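Glycoside hydrolase (Streptococcus pneumoniae serotype 4, PDB 6ORH) acts as a family 29 alpha-L-fucosidase, probably removing terminal fucose so that host carbohydrate antigens can be degraded by the bacterium. Local coordinates at residues I27-P31 with N32-D36; Y91-V95 with S96-R100; Y145-A148 with Q149-E152; D271-L275 with E276-E280. The protein carries 2 engineered substitutions. All coordinates share one frame; numbering follows the deposited sequence. Where two conformers were deposited one is given.

All four contacts are local turns or helix segments within the alpha-L-fucosidase region, which has the parallel-stranded barrel expected of the TIM barrel clan, and they follow one another in series along the chain. Contact 1 leaves strand 23-27 and carries a fucose-binding histidine; contact 2 lies in the long loop between strand 70-74 and helix 105-116, its centre about 15 Å from that of contact 1. Contact 3, on helix 139-154, has its centre about 20 Å from that of contact 2. Contact 4 starts helix 275-284, with its centre about 22 Å from that of contact 1 and about 37 Å from that of contact 3. Contact 1 thus serves the sugar pocket, while contacts 2 to 4 lie in loops and helices around the barrel.

Contact 1 (I27-P31 with N32-D36); sequences IHFGP and NTFYD. With FUC (alpha-L-fucopyranose), chain C.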
loop_
_atom_site.group_PDB
_atom_site.type_symbol
_atom_site.label_atom_id
_atom_site.label_comp_id
_atom_site.label_asym_id
_atom_site.label_seq_id
_atom_site.Cartn_x
_atom_site.Cartn_y
_atom_site.Cartn_z
ATOM N N ILE A 27 19.544 -16.808 -8.276
ATOM C CA ILE A 27 20.993 -16.717 -8.092
ATOM C C ILE A 27 21.583 -15.960 -9.280
ATOM O O ILE A 27 21.547 -16.461 -10.410
ATOM C CB ILE A 27 21.610 -18.125 -7.924
ATOM C CG1 ILE A 27 21.107 -18.804 -6.641
ATOM C CG2 ILE A 27 23.132 -18.009 -7.929
ATOM C CD1 ILE A 27 21.806 -20.135 -6.264
ATOM N N HIS A 28 22.123 -14.755 -9.006
ATOM C CA HIS A 28 22.912 -13.989 -9.967
ATOM C C HIS A 28 24.386 -14.130 -9.577
ATOM O O HIS A 28 24.783 -13.685 -8.505
ATOM C CB HIS A 28 22.545 -12.482 -9.987
ATOM C CG HIS A 28 21.276 -12.145 -10.713
ATOM N ND1 HIS A 28 20.025 -12.512 -10.227
ATOM C CD2 HIS A 28 21.059 -11.434 -11.846
ATOM C CE1 HIS A 28 19.092 -12.042 -11.069
ATOM N NE2 HIS A 28 19.700 -11.374 -12.051
ATOM N N PHE A 29 25.156 -14.771 -10.459
ATOM C CA PHE A 29 26.581 -14.997 -10.233
ATOM C C PHE A 29 27.252 -15.062 -11.598
ATOM O O PHE A 29 26.660 -15.540 -12.565
ATOM C CB PHE A 29 26.753 -16.334 -9.510
ATOM C CG PHE A 29 28.191 -16.737 -9.271
ATOM C CD1 PHE A 29 28.977 -16.015 -8.385
ATOM C CD2 PHE A 29 28.751 -17.803 -9.951
ATOM C CE1 PHE A 29 30.303 -16.372 -8.157
ATOM C CE2 PHE A 29 30.070 -18.182 -9.712
ATOM C CZ PHE A 29 30.851 -17.444 -8.833
ATOM N N GLY A 30 28.470 -14.519 -11.704
ATOM C CA GLY A 30 29.169 -14.605 -12.973
ATOM C C GLY A 30 30.323 -13.609 -13.002
ATOM O O GLY A 30 30.768 -13.171 -11.952
ATOM N N PRO A 31 30.796 -13.232 -14.199
ATOM C CA PRO A 31 31.838 -12.210 -14.338
ATOM C C PRO A 31 31.541 -10.932 -13.559
ATOM O O PRO A 31 32.442 -10.342 -12.976
ATOM C CB PRO A 31 31.833 -11.960 -15.844
ATOM C CG PRO A 31 31.475 -13.312 -16.430
ATOM C CD PRO A 31 30.378 -13.792 -15.495
ATOM N N ASN A 32 30.273 -10.497 -13.524
ATOM C CA ASN A 32 29.940 -9.280 -12.794
ATOM C C ASN A 32 30.370 -9.361 -11.337
ATOM O O ASN A 32 30.658 -8.330 -10.726
ATOM C CB ASN A 32 28.450 -8.918 -12.901
ATOM C CG ASN A 32 28.065 -8.499 -14.299
ATOM O OD1 ASN A 32 28.925 -8.350 -15.166
ATOM N ND2 ASN A 32 26.772 -8.286 -14.528
ATOM N N THR A 33 30.352 -10.569 -10.747
ATOM C CA THR A 33 30.728 -10.738 -9.350
ATOM C C THR A 33 32.206 -10.374 -9.198
ATOM O O THR A 33 32.580 -9.865 -8.142
ATOM C CB THR A 33 30.504 -12.184 -8.878
ATOM O OG1 THR A 33 29.183 -12.572 -9.294
ATOM C CG2 THR A 33 30.665 -12.392 -7.384
ATOM N N PHE A 34 33.003 -10.711 -10.221
ATOM C CA PHE A 34 34.444 -10.480 -10.164
ATOM C C PHE A 34 34.798 -9.055 -10.587
ATOM O O PHE A 34 35.854 -8.543 -10.204
ATOM C CB PHE A 34 35.182 -11.549 -10.973
ATOM C CG PHE A 34 35.054 -12.907 -10.335
ATOM C CD1 PHE A 34 35.931 -13.309 -9.336
ATOM C CD2 PHE A 34 34.014 -13.760 -10.696
ATOM C CE1 PHE A 34 35.787 -14.543 -8.718
ATOM C CE2 PHE A 34 33.865 -14.990 -10.070
ATOM C CZ PHE A 34 34.748 -15.378 -9.081
ATOM N N TYR A 35 33.919 -8.408 -11.355
ATOM C CA TYR A 35 34.147 -7.033 -11.773
ATOM C C TYR A 35 33.422 -6.029 -10.879
ATOM O O TYR A 35 33.505 -4.833 -11.153
ATOM C CB TYR A 35 33.734 -6.822 -13.231
ATOM C CG TYR A 35 34.767 -7.307 -14.220
ATOM C CD1 TYR A 35 34.939 -8.661 -14.479
ATOM C CD2 TYR A 35 35.627 -6.417 -14.846
ATOM C CE1 TYR A 35 35.911 -9.122 -15.356
ATOM C CE2 TYR A 35 36.592 -6.859 -15.739
ATOM C CZ TYR A 35 36.733 -8.212 -16.005
ATOM O OH TYR A 35 37.703 -8.660 -16.863
ATOM N N ASP A 36 32.717 -6.511 -9.843
ATOM C CA ASP A 36 32.057 -5.636 -8.884
ATOM C C ASP A 36 31.142 -4.653 -9.625
ATOM O O ASP A 36 31.256 -3.439 -9.474
ATOM C CB ASP A 36 33.101 -4.976 -7.967
ATOM C CG ASP A 36 32.533 -4.245 -6.767
ATOM O OD1 ASP A 36 31.370 -4.488 -6.385
ATOM O OD2 ASP A 36 33.284 -3.446 -6.198
HETATM C C1 FUC C . 16.904 -6.615 -14.897
HETATM C C2 FUC C . 18.352 -6.946 -15.213
HETATM C C3 FUC C . 19.089 -7.101 -13.887
HETATM C C4 FUC C . 18.528 -8.302 -13.118
HETATM C C5 FUC C . 17.012 -8.062 -12.909
HETATM C C6 FUC C . 16.317 -9.274 -12.316
HETATM O O2 FUC C . 18.889 -5.837 -15.955
HETATM O O3 FUC C . 20.491 -7.286 -14.152
HETATM O O4 FUC C . 18.801 -9.514 -13.876
HETATM O O5 FUC C . 16.321 -7.714 -14.175
HETATM O O HOH W 1 27.113 -12.631 -7.341
#
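Thr33 OG1 has two partners, and the first is Gly30 N, which donates to it over 3.2 Å in a fairly straight bond. The second is a water 2.8 Å from Thr33 OG1, which takes the hydroxyl proton. That water in turn donates to His28 O, so the loop backbone is tied to the helix start through one hydroxyl. OG1 lies beside its own backbone N and anti to the carbonyl carbon (chi1 -48°), the rotation that brings it to Gly30 N. Gly30 O answers by accepting from Thr33 N at 2.9 Å, the donor standing above the carbonyl plane, and Pro31 O accepts from Tyr35 N at 2.9 Å with a weaker bond from Phe34 N. The Phe29 side chain crosses Thr33 at about a right angle, its CD1 3.6 Å from Thr33 OG1, and its CZ meets Phe34 CE2 at 4.1 Å. Tyr35 turns its ring edge to Pro31 O, while its OH is bonded to the backbone N of Asp45. At the other end of the loop, His28 offers its ring edge to the sugar: NE2 and fucose O4 are 2.8 Å apart in the ring plane, and Asn295 holds ND1. With His77, His78, Trp39 and Tyr123 also binding the fucose, this is a sugar pocket at the C-terminal end of barrel strand 23-27, as expected of a TIM barrel glycosidase.

Contact 2 (Y91-V95 with S96-R100); sequences YSVKV and SPWRR. With EDO (1,2-ethanediol), chain J.
Before Val93 meets Ser96, Ser92 bends the chain: its OG accepts from Lys94 N at 3.0 Å, an ST turn, and its carbonyl oxygen takes the N-H of Val95. Val93 comes next and carries most of the contact. Its carbonyl oxygen accepts from Ser96 N at 3.0 Å and from Ser96 OG at 3.1 Å. Both donors come from the same face of the carbonyl plane, the amide well above it and the hydroxyl tilted by only 19°. A water donates to the same oxygen and also to Trp98 O, joining the two carbonyls. Ser96 OG sits between its own backbone N and carbonyl carbon (chi1 86°), which brings it to the oxygen that the serine's own N already reaches; Trp98 N also makes a weak bond to this OG. On the side chain of Val93, CG1 lies 4.0 Å from Trp98 CE3, the two side chains running alongside each other in the same direction. Beyond them, Arg99 folds back over its neighbour: its CG covers one face of the Trp98 ring, and its guanidinium, lying over Trp98 NE1, points an edge at an ethanediol, probably from the crystallisation liquor, with Arg99 NH1 2.7 Å from the ethanediol O1. In the long loop after strand 70-74, Trp98 packs on Leu105, and Arg99 forms a salt bridge with Glu108, so both fasten the turn to helix 105-116.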
loop_
_atom_site.group_PDB
_atom_site.type_symbol
_atom_site.label_atom_id
_atom_site.label_comp_id
_atom_site.label_asym_id
_atom_site.label_seq_id
_atom_site.Cartn_x
_atom_site.Cartn_y
_atom_site.Cartn_z
ATOM N N TYR A 91 32.500 -18.118 -25.660
ATOM C CA TYR A 91 32.519 -17.225 -24.506
ATOM C C TYR A 91 31.804 -17.880 -23.326
ATOM O O TYR A 91 30.667 -17.539 -23.007
ATOM C CB TYR A 91 31.912 -15.862 -24.851
ATOM C CG TYR A 91 32.207 -14.739 -23.886
ATOM C CD1 TYR A 91 33.514 -14.418 -23.534
ATOM C CD2 TYR A 91 31.189 -13.951 -23.369
ATOM C CE1 TYR A 91 33.791 -13.338 -22.704
ATOM C CE2 TYR A 91 31.450 -12.881 -22.526
ATOM C CZ TYR A 91 32.756 -12.589 -22.170
ATOM O OH TYR A 91 33.015 -11.527 -21.358
ATOM N N SER A 92 32.490 -18.833 -22.698
ATOM C CA SER A 92 31.875 -19.666 -21.671
ATOM C C SER A 92 32.940 -20.096 -20.665
ATOM O O SER A 92 34.127 -19.781 -20.787
ATOM C CB SER A 92 31.231 -20.876 -22.312
ATOM O OG SER A 92 32.237 -21.876 -22.518
ATOM N N VAL A 93 32.486 -20.822 -19.646
ATOM C CA VAL A 93 33.354 -21.400 -18.637
ATOM C C VAL A 93 34.441 -22.279 -19.253
ATOM O O VAL A 93 35.423 -22.528 -18.567
ATOM C CB VAL A 93 32.521 -22.179 -17.602
ATOM C CG1 VAL A 93 31.861 -21.207 -16.620
ATOM C CG2 VAL A 93 31.520 -23.134 -18.244
ATOM N N LYS A 94 34.254 -22.736 -20.492
ATOM C CA LYS A 94 35.275 -23.570 -21.135
ATOM C C LYS A 94 36.621 -22.851 -21.203
ATOM O O LYS A 94 37.667 -23.508 -21.179
ATOM C CB LYS A 94 34.899 -23.929 -22.569
ATOM C CG LYS A 94 33.859 -25.023 -22.747
ATOM C CD LYS A 94 33.825 -25.510 -24.194
ATOM C CE LYS A 94 32.854 -26.656 -24.394
ATOM N NZ LYS A 94 32.813 -27.107 -25.810
ATOM N N VAL A 95 36.616 -21.519 -21.284
ATOM C CA VAL A 95 37.869 -20.787 -21.415
ATOM C C VAL A 95 38.251 -20.085 -20.111
ATOM O O VAL A 95 39.159 -19.242 -20.088
ATOM C CB VAL A 95 37.841 -19.817 -22.614
ATOM C CG1 VAL A 95 37.699 -20.548 -23.945
ATOM C CG2 VAL A 95 36.783 -18.737 -22.477
ATOM N N SER A 96 37.593 -20.461 -19.003
ATOM C CA SER A 96 37.927 -19.894 -17.710
ATOM C C SER A 96 38.808 -20.882 -16.944
ATOM O O SER A 96 38.815 -22.064 -17.255
ATOM C CB SER A 96 36.689 -19.538 -16.925
ATOM O OG SER A 96 36.198 -20.659 -16.200
ATOM N N PRO A 97 39.599 -20.433 -15.950
ATOM C CA PRO A 97 40.394 -21.368 -15.152
ATOM C C PRO A 97 39.604 -22.168 -14.127
ATOM O O PRO A 97 40.124 -23.118 -13.541
ATOM C CB PRO A 97 41.428 -20.492 -14.446
ATOM C CG PRO A 97 40.864 -19.087 -14.479
ATOM C CD PRO A 97 39.862 -19.029 -15.614
ATOM N N TRP A 98 38.345 -21.774 -13.899
ATOM C CA TRP A 98 37.540 -22.500 -12.930
ATOM C C TRP A 98 37.487 -23.976 -13.339
ATOM O O TRP A 98 37.218 -24.272 -14.496
ATOM C CB TRP A 98 36.129 -21.870 -12.922
ATOM C CG TRP A 98 35.174 -22.508 -11.957
ATOM C CD1 TRP A 98 35.357 -22.647 -10.617
ATOM C CD2 TRP A 98 33.877 -23.067 -12.249
ATOM N NE1 TRP A 98 34.283 -23.280 -10.049
ATOM C CE2 TRP A 98 33.352 -23.536 -11.023
ATOM C CE3 TRP A 98 33.121 -23.226 -13.413
ATOM C CZ2 TRP A 98 32.118 -24.182 -10.943
ATOM C CZ3 TRP A 98 31.876 -23.827 -13.332
ATOM C CH2 TRP A 98 31.381 -24.291 -12.108
ATOM N N ARG A 99 37.722 -24.908 -12.390
ATOM C CA ARG A 99 37.687 -26.347 -12.676
ATOM C C ARG A 99 38.577 -26.711 -13.874
ATOM O O ARG A 99 38.302 -27.673 -14.599
ATOM C CB ARG A 99 36.257 -26.848 -12.894
ATOM C CG ARG A 99 35.264 -26.375 -11.842
ATOM C CD ARG A 99 35.330 -27.213 -10.583
ATOM N NE ARG A 99 34.146 -26.984 -9.760
ATOM C CZ ARG A 99 34.175 -26.502 -8.520
ATOM N NH1 ARG A 99 35.327 -26.212 -7.937
ATOM N NH2 ARG A 99 33.046 -26.324 -7.842
ATOM N N ARG A 100 39.645 -25.932 -14.075
ATOM C CA ARG A 100 40.585 -26.096 -15.182
ATOM C C ARG A 100 39.878 -26.174 -16.531
ATOM O O ARG A 100 40.256 -26.969 -17.394
ATOM C CB ARG A 100 41.462 -27.339 -14.997
ATOM C CG ARG A 100 42.918 -27.022 -14.693
ATOM C CD ARG A 100 43.543 -28.197 -13.957
ATOM N NE ARG A 100 42.564 -28.786 -13.051
ATOM C CZ ARG A 100 42.878 -29.571 -12.024
ATOM N NH1 ARG A 100 44.148 -29.859 -11.794
ATOM N NH2 ARG A 100 41.934 -30.044 -11.230
HETATM C C1 EDO J . 34.948 -26.818 -4.600
HETATM O O1 EDO J . 35.029 -25.622 -5.316
HETATM C C2 EDO J . 36.128 -26.873 -3.748
HETATM O O2 EDO J . 37.239 -26.593 -4.568
HETATM O O HOH W 2 35.334 -24.256 -16.466
#

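Contact 3 (Y145-A148 with Q149-E152); sequences YYLA and QLKE
Gln149 lays its terminal amide against the ring of Tyr145, one turn of helix away. Its OE1 stands over one ring face, 3.5 Å from Tyr145 CZ, with ring and amide planes 41° apart. The amide NE2 is 3.4 Å from the same CZ, and it is hydrogen-bonded to Thr86 OG1, which helps fix the amide's rotation. An extended glutamine chain beyond CG, itself beside the backbone N (chi1 -69°), carries the amide back along the helix to the tyrosine. Next to this pair, Leu150 sets its CD1 3.8 Å from Tyr146 CE1, meeting the ring obliquely. On another side of the helix, Lys151 runs its stretched chain past Leu147, CE to CG at 4.0 Å. Underneath, regular i to i+4 backbone bonds hold the spacing: Leu150 N to Tyr146 O measures 2.9 Å, and Glu152 N to Ala148 O 3.0 Å. A second shell positions the groups. Tyr146 OH is bonded to Leu124 O and its ring stacks on Trp188. Glu152 OE1 also bonds Thr86 OG1, the atom that holds Gln149 NE2, and so steadies that partner, while its OE2 takes Ala87 N. Helix 139-154 packs against both strand 119-124, which Gln149 and Leu150 touch through Leu124, and helix 185-196, which receives Leu147, Leu150 and Lys151.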
loop_
_atom_site.group_PDB
_atom_site.type_symbol
_atom_site.label_atom_id
_atom_site.label_comp_id
_atom_site.label_asym_id
_atom_site.label_seq_id
_atom_site.Cartn_x
_atom_site.Cartn_y
_atom_site.Cartn_z
ATOM N N TYR A 145 20.800 -19.113 -32.199
ATOM C CA TYR A 145 21.759 -19.290 -31.115
ATOM C C TYR A 145 20.995 -19.457 -29.795
ATOM O O TYR A 145 21.235 -20.414 -29.042
ATOM C CB TYR A 145 22.703 -18.076 -31.066
ATOM C CG TYR A 145 23.588 -17.969 -29.849
ATOM C CD1 TYR A 145 24.568 -18.923 -29.600
ATOM C CD2 TYR A 145 23.435 -16.957 -28.903
ATOM C CE1 TYR A 145 25.392 -18.835 -28.497
ATOM C CE2 TYR A 145 24.267 -16.854 -27.792
ATOM C CZ TYR A 145 25.231 -17.824 -27.569
ATOM O OH TYR A 145 26.059 -17.787 -26.484
ATOM N N TYR A 146 20.072 -18.522 -29.549
ATOM C CA TYR A 146 19.274 -18.554 -28.317
ATOM C C TYR A 146 18.517 -19.876 -28.204
ATOM O O TYR A 146 18.545 -20.540 -27.151
ATOM C CB TYR A 146 18.360 -17.319 -28.228
ATOM C CG TYR A 146 17.741 -17.132 -26.862
ATOM C CD1 TYR A 146 16.572 -17.813 -26.528
ATOM C CD2 TYR A 146 18.296 -16.271 -25.937
ATOM C CE1 TYR A 146 15.999 -17.663 -25.273
ATOM C CE2 TYR A 146 17.737 -16.104 -24.674
ATOM C CZ TYR A 146 16.605 -16.837 -24.340
ATOM O OH TYR A 146 16.009 -16.675 -23.111
ATOM N N LEU A 147 17.832 -20.251 -29.290
ATOM C CA LEU A 147 17.002 -21.452 -29.338
ATOM C C LEU A 147 17.867 -22.699 -29.146
ATOM O O LEU A 147 17.491 -23.624 -28.425
ATOM C CB LEU A 147 16.236 -21.498 -30.670
ATOM C CG LEU A 147 15.337 -22.727 -30.848
ATOM C CD1 LEU A 147 14.285 -22.809 -29.743
ATOM C CD2 LEU A 147 14.661 -22.714 -32.221
ATOM N N ALA A 148 19.029 -22.743 -29.803
ATOM C CA ALA A 148 19.935 -23.872 -29.613
ATOM C C ALA A 148 20.354 -24.009 -28.149
ATOM O O ALA A 148 20.530 -25.127 -27.676
ATOM C CB ALA A 148 21.146 -23.759 -30.505
ATOM N N GLN A 149 20.523 -22.886 -27.440
ATOM C CA GLN A 149 20.895 -22.992 -26.037
ATOM C C GLN A 149 19.706 -23.486 -25.213
ATOM O O GLN A 149 19.903 -24.294 -24.297
ATOM C CB GLN A 149 21.550 -21.691 -25.561
ATOM C CG GLN A 149 22.908 -21.520 -26.224
ATOM C CD GLN A 149 23.655 -20.369 -25.616
ATOM O OE1 GLN A 149 23.069 -19.344 -25.232
ATOM N NE2 GLN A 149 24.964 -20.526 -25.566
ATOM N N LEU A 150 18.500 -22.983 -25.506
ATOM C CA LEU A 150 17.313 -23.530 -24.849
ATOM C C LEU A 150 17.314 -25.058 -24.985
ATOM O O LEU A 150 17.039 -25.761 -24.004
ATOM C CB LEU A 150 16.025 -22.953 -25.440
ATOM C CG LEU A 150 15.688 -21.491 -25.101
ATOM C CD1 LEU A 150 14.394 -21.087 -25.789
ATOM C CD2 LEU A 150 15.567 -21.313 -23.592
ATOM N N LYS A 151 17.598 -25.570 -26.205
ATOM C CA LYS A 151 17.565 -27.008 -26.449
ATOM C C LYS A 151 18.643 -27.712 -25.627
ATOM O O LYS A 151 18.387 -28.752 -25.016
ATOM C CB LYS A 151 17.756 -27.259 -27.951
ATOM C CG LYS A 151 16.507 -26.892 -28.747
ATOM C CD LYS A 151 16.697 -27.043 -30.249
ATOM C CE LYS A 151 15.435 -26.731 -31.026
ATOM N NZ LYS A 151 15.683 -26.908 -32.477
ATOM N N GLU A 152 19.854 -27.152 -25.595
ATOM C CA GLU A 152 20.944 -27.734 -24.819
ATOM C C GLU A 152 20.561 -27.853 -23.348
ATOM O O GLU A 152 20.891 -28.843 -22.685
ATOM C CB GLU A 152 22.164 -26.820 -24.793
ATOM C CG GLU A 152 23.021 -26.973 -26.004
ATOM C CD GLU A 152 24.309 -26.170 -25.940
ATOM O OE1 GLU A 152 24.283 -25.001 -25.479
ATOM O OE2 GLU A 152 25.353 -26.741 -26.324
#

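Contact 4 (D271-L275 with E276-E280); sequences DPKSL and EELVE
Ser274 and Glu277 exchange side-chain to backbone hydrogen bonds in both directions, which makes a capping box at the start of helix 275-284. Glu277 N donates to Ser274 OG at 3.0 Å and 156°; the hydroxyl is placed for this between its own N and carbonyl carbon (chi1 65°). In return Ser274 N donates to Glu277 OE2 at 2.9 Å, reaching that oxygen on its anti side, 27° out of the carboxylate plane. The glutamate chain is extended beyond CG, which carries OE2 back over the serine. Backbone bonds continue the helix from there, with Leu278 N to Ser274 O at 2.9 Å and Val279 N to Leu275 O at 2.9 Å. Apolar contacts are modest. Leu275 CD1 meets Val279 CG2 at 4.2 Å, and Lys273 CB meets Leu278 CD2 at 4.2 Å. Leu278 and Val279 face helix 306-322 through Arg311 and Tyr318. Lys273 NZ is 6.2 Å from Glu277 OE2, too far for a salt bridge, and is bonded to Ser259 O instead. The lysine chain nevertheless crosses Glu277 at about a right angle, with Lys273 CB 3.5 Å from Glu277 OE2. Glu280 pairs with Arg420 of strand 417-426, tying the helix to the C-terminal part of the chain. Overall, the cap gives partners to two backbone N-H groups at the helix start, Glu277 N through Ser274 OG and Ser274 N through Glu277 OE2, and the positive end of the helix dipole probably helps keep the carboxylate of Glu277 ionised.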
loop_
_atom_site.group_PDB
_atom_site.type_symbol
_atom_site.label_atom_id
_atom_site.label_comp_id
_atom_site.label_asym_id
_atom_site.label_seq_id
_atom_site.Cartn_x
_atom_site.Cartn_y
_atom_site.Cartn_z
ATOM N N ASP A 271 25.171 -4.773 2.244
ATOM C CA ASP A 271 24.645 -5.628 3.288
ATOM C C ASP A 271 23.278 -6.161 2.880
ATOM O O ASP A 271 22.544 -5.466 2.165
ATOM C CB ASP A 271 24.496 -4.811 4.571
ATOM C CG ASP A 271 25.849 -4.415 5.139
ATOM O OD1 ASP A 271 26.661 -5.315 5.369
ATOM O OD2 ASP A 271 26.071 -3.210 5.352
ATOM N N PRO A 272 22.857 -7.345 3.378
ATOM C CA PRO A 272 21.502 -7.845 3.135
ATOM C C PRO A 272 20.459 -7.007 3.866
ATOM O O PRO A 272 20.752 -6.360 4.877
ATOM C CB PRO A 272 21.467 -9.242 3.754
ATOM C CG PRO A 272 22.583 -9.169 4.802
ATOM C CD PRO A 272 23.641 -8.259 4.231
ATOM N N LYS A 273 19.227 -7.068 3.353
ATOM C CA LYS A 273 18.085 -6.441 3.993
ATOM C C LYS A 273 17.909 -6.947 5.420
ATOM O O LYS A 273 18.197 -8.097 5.754
ATOM C CB LYS A 273 16.849 -6.724 3.128
ATOM C CG LYS A 273 16.833 -5.884 1.857
ATOM C CD LYS A 273 15.637 -6.213 0.973
ATOM C CE LYS A 273 15.486 -5.338 -0.264
ATOM N NZ LYS A 273 16.674 -5.313 -1.142
ATOM N N SER A 274 17.349 -6.099 6.298
ATOM C CA SER A 274 17.005 -6.552 7.640
ATOM C C SER A 274 15.862 -7.570 7.629
ATOM O O SER A 274 15.078 -7.649 6.660
ATOM C CB SER A 274 16.607 -5.369 8.517
ATOM O OG SER A 274 15.403 -4.782 8.008
ATOM N N LEU A 275 15.708 -8.289 8.743
ATOM C CA LEU A 275 14.544 -9.144 8.906
ATOM C C LEU A 275 13.260 -8.329 8.723
ATOM O O LEU A 275 12.343 -8.774 8.051
ATOM C CB LEU A 275 14.565 -9.874 10.251
ATOM C CG LEU A 275 13.374 -10.787 10.514
ATOM C CD1 LEU A 275 13.316 -11.921 9.491
ATOM C CD2 LEU A 275 13.413 -11.347 11.936
ATOM N N GLU A 276 13.200 -7.147 9.352
ATOM C CA GLU A 276 12.035 -6.273 9.280
ATOM C C GLU A 276 11.683 -6.009 7.816
ATOM O O GLU A 276 10.516 -6.097 7.420
ATOM C CB GLU A 276 12.294 -4.954 10.022
ATOM C CG GLU A 276 11.023 -4.210 10.397
ATOM C CD GLU A 276 11.177 -3.228 11.549
ATOM O OE1 GLU A 276 12.044 -3.477 12.407
ATOM O OE2 GLU A 276 10.435 -2.221 11.581
ATOM N N GLU A 277 12.708 -5.687 7.025
ATOM C CA GLU A 277 12.515 -5.367 5.611
ATOM C C GLU A 277 11.991 -6.601 4.866
ATOM O O GLU A 277 11.062 -6.489 4.049
ATOM C CB GLU A 277 13.797 -4.809 4.994
ATOM C CG GLU A 277 14.059 -3.352 5.366
ATOM C CD GLU A 277 15.454 -2.865 5.003
ATOM O OE1 GLU A 277 15.637 -1.635 4.828
ATOM O OE2 GLU A 277 16.374 -3.712 4.892
ATOM N N LEU A 278 12.547 -7.785 5.167
ATOM C CA LEU A 278 12.086 -8.965 4.445
ATOM C C LEU A 278 10.650 -9.300 4.811
ATOM O O LEU A 278 9.902 -9.833 3.988
ATOM C CB LEU A 278 13.017 -10.158 4.717
ATOM C CG LEU A 278 14.398 -10.030 4.095
ATOM C CD1 LEU A 278 15.294 -11.173 4.594
ATOM C CD2 LEU A 278 14.317 -10.030 2.568
ATOM N N VAL A 279 10.275 -9.043 6.076
ATOM C CA VAL A 279 8.927 -9.317 6.537
ATOM C C VAL A 279 7.937 -8.414 5.804
ATOM O O VAL A 279 6.877 -8.890 5.404
ATOM C CB VAL A 279 8.820 -9.216 8.083
ATOM C CG1 VAL A 279 7.370 -9.097 8.525
ATOM C CG2 VAL A 279 9.459 -10.438 8.739
ATOM N N GLU A 280 8.281 -7.135 5.592
ATOM C CA GLU A 280 7.408 -6.246 4.829
ATOM C C GLU A 280 7.231 -6.769 3.406
ATOM O O GLU A 280 6.094 -6.841 2.915
ATOM C CB GLU A 280 7.878 -4.788 4.832
ATOM C CG GLU A 280 7.785 -4.178 6.235
ATOM C CD GLU A 280 6.419 -4.304 6.870
ATOM O OE1 GLU A 280 6.306 -4.969 7.911
ATOM O OE2 GLU A 280 5.447 -3.748 6.297
#